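RhCC (Rhodococcus jostii RHA1, PDB 4U5P) is a magnesium-binding member of the tautomerase superfamily that acts as an unusual cofactor-independent oxygenase. Local coordinates at residues R63-H68 and E102-E107. Residues are numbered along the deposited sequence; the frame is centred on the assembly and turned at random.
With MG (magnesium ion), chain F.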
# COMPACT_ATOMS: atom_id res chain seq x y z
N ARG B 63 -0.41 6.81 11.34
CA ARG B 63 0.59 6.43 10.35
C ARG B 63 0.09 6.86 8.97
O ARG B 63 -1.04 6.54 8.58
CB ARG B 63 0.86 4.93 10.39
CG ARG B 63 2.05 4.47 9.54
CD ARG B 63 3.33 5.17 9.97
NE ARG B 63 4.55 4.60 9.41
CZ ARG B 63 5.02 4.86 8.19
NH1 ARG B 63 4.34 5.65 7.36
NH2 ARG B 63 6.16 4.29 7.79
N ILE B 64 0.92 7.62 8.25
CA ILE B 64 0.54 8.14 6.95
C ILE B 64 1.46 7.58 5.88
O ILE B 64 2.67 7.58 6.03
CB ILE B 64 0.59 9.69 6.92
CG1 ILE B 64 -0.31 10.26 8.02
CG2 ILE B 64 0.14 10.24 5.55
CD1 ILE B 64 -0.07 11.71 8.31
N ARG B 65 0.87 7.10 4.79
CA ARG B 65 1.63 6.63 3.64
C ARG B 65 0.99 7.21 2.38
O ARG B 65 -0.24 7.20 2.25
CB ARG B 65 1.64 5.10 3.59
CG ARG B 65 2.43 4.55 2.43
CD ARG B 65 2.16 3.08 2.20
NE ARG B 65 3.07 2.58 1.17
CZ ARG B 65 2.94 2.81 -0.13
NH1 ARG B 65 1.93 3.55 -0.61
NH2 ARG B 65 3.84 2.32 -0.96
N LEU B 66 1.80 7.72 1.46
CA LEU B 66 1.26 8.19 0.19
C LEU B 66 2.06 7.77 -1.03
O LEU B 66 3.26 7.55 -0.93
CB LEU B 66 1.11 9.71 0.18
CG LEU B 66 2.28 10.58 0.60
CD1 LEU B 66 2.33 11.90 -0.15
CD2 LEU B 66 2.14 10.85 2.09
N ASP B 67 1.36 7.65 -2.16
CA ASP B 67 1.97 7.51 -3.48
C ASP B 67 1.86 8.83 -4.22
O ASP B 67 0.81 9.47 -4.22
CB ASP B 67 1.29 6.42 -4.32
CG ASP B 67 1.60 5.01 -3.84
OD1 ASP B 67 2.63 4.80 -3.18
OD2 ASP B 67 0.80 4.10 -4.16
N HIS B 68 2.96 9.22 -4.86
CA HIS B 68 2.95 10.29 -5.85
C HIS B 68 3.02 9.67 -7.23
O HIS B 68 3.97 8.94 -7.53
CB HIS B 68 4.11 11.24 -5.66
CG HIS B 68 3.86 12.31 -4.64
ND1 HIS B 68 4.78 13.31 -4.38
CD2 HIS B 68 2.80 12.55 -3.83
CE1 HIS B 68 4.30 14.11 -3.44
NE2 HIS B 68 3.10 13.67 -3.10
N GLU B 102 4.08 9.30 11.88
CA GLU B 102 5.16 9.00 10.95
C GLU B 102 4.59 9.03 9.56
O GLU B 102 3.43 8.70 9.38
CB GLU B 102 5.78 7.64 11.26
CG GLU B 102 6.92 7.23 10.35
CD GLU B 102 7.59 5.95 10.81
OE1 GLU B 102 6.90 5.05 11.35
OE2 GLU B 102 8.82 5.85 10.63
N ILE B 103 5.39 9.43 8.57
CA ILE B 103 4.91 9.59 7.20
C ILE B 103 5.99 9.21 6.21
O ILE B 103 7.16 9.52 6.42
CB ILE B 103 4.47 11.06 6.94
CG1 ILE B 103 3.93 11.22 5.52
CG2 ILE B 103 5.64 12.02 7.19
CD1 ILE B 103 3.20 12.54 5.28
N HIS B 104 5.62 8.52 5.14
CA HIS B 104 6.55 8.35 4.03
C HIS B 104 5.85 8.35 2.68
O HIS B 104 4.63 8.16 2.61
CB HIS B 104 7.41 7.09 4.20
CG HIS B 104 6.69 5.80 3.96
ND1 HIS B 104 5.82 5.25 4.88
CD2 HIS B 104 6.77 4.91 2.94
CE1 HIS B 104 5.37 4.10 4.42
NE2 HIS B 104 5.93 3.87 3.25
N ILE B 105 6.64 8.59 1.64
CA ILE B 105 6.14 8.72 0.27
C ILE B 105 6.84 7.75 -0.65
O ILE B 105 8.05 7.53 -0.55
CB ILE B 105 6.36 10.15 -0.29
CG1 ILE B 105 5.91 11.21 0.72
CG2 ILE B 105 5.66 10.30 -1.67
CD1 ILE B 105 6.09 12.63 0.23
N ASP B 106 6.07 7.17 -1.57
CA ASP B 106 6.65 6.43 -2.69
C ASP B 106 6.28 7.13 -3.99
O ASP B 106 5.23 7.76 -4.08
CB ASP B 106 6.17 4.97 -2.70
CG ASP B 106 7.04 4.08 -3.60
OD1 ASP B 106 8.22 4.44 -3.82
OD2 ASP B 106 6.56 3.02 -4.06
N GLU B 107 7.15 7.03 -4.98
CA GLU B 107 6.85 7.55 -6.31
C GLU B 107 6.59 6.36 -7.21
O GLU B 107 7.40 5.42 -7.26
CB GLU B 107 7.99 8.44 -6.83
CG GLU B 107 8.20 9.71 -6.00
CD GLU B 107 9.28 10.63 -6.56
OE1 GLU B 107 10.42 10.16 -6.76
OE2 GLU B 107 9.01 11.83 -6.78
MG MG F . 7.42 1.37 -5.20
O HOH W 1 7.16 2.57 9.65
O HOH W 2 3.95 2.54 -3.64
O HOH W 3 6.57 13.03 -6.55
O HOH W 4 9.34 2.13 -4.63
O HOH W 5 7.62 2.56 -6.94
O HOH W 6 8.54 -0.01 -6.26
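Ile64 N donates to Glu102 O, the first of five backbone hydrogen bonds that join parallel strands 63-68 and 102-107. Helix 76-90, which links them in a beta-alpha-beta unit, covers the face bearing Ile64, Leu66, Ile103 and Ile105. Branched aliphatic residues suit the apolar part of that face: Leu66 CG lies 3.7 Å from Ile105 CG1, and Ile103 CD1 touches Ile64 CG2 and Leu66 CD2. Farther along, Ile105 CG2 sits over the His68 ring in a CH-pi contact; His68 NE2 bonds Tyr28, and ND1 shares a water with Glu107 OE2, which also accepts from Met73 N, while Glu107 OE1 pairs with Arg79.

On the polar face Arg63, its chain turned about CB-CG (chi2 59°), forms a salt bridge from NE to Glu102 OE1 (3.1 Å) and sends NH1 to His104 ND1 (2.9 Å) in the imidazole plane, guanidinium and ring standing 80° apart. Its NH2 donates to a water that also bonds Glu102 OE1, and Glu102 OE2 accepts from Trp113 NE1 of the second subunit. Accepting at ND1 leaves His104 NE2 to donate, consistent with its bond to Asp67 OD2 of that subunit. With an alanine at Arg63, Glu102 OE1 would probably lose its ionic partner and His104 ND1 its donor, leaving the imidazole less firmly set in rotation.

Arg65 NH1 meets Asp67 OD1 from above the carboxylate plane (2.9 Å), and NE reaches Asp67 of the second subunit; Asp67 OD2 takes Arg65 NE and His104 NE2 of the third subunit. A water accepting from Arg65 NH2 also bonds Asp67 OD1 and Asp106 OD2, which binds magnesium at 2.2 Å. Asp106 of all three subunits joins this metal; waters complete its shell. Clustered arginines would offset the aspartates' charge, and this face ties strand pairing to a trimer around one shared ion.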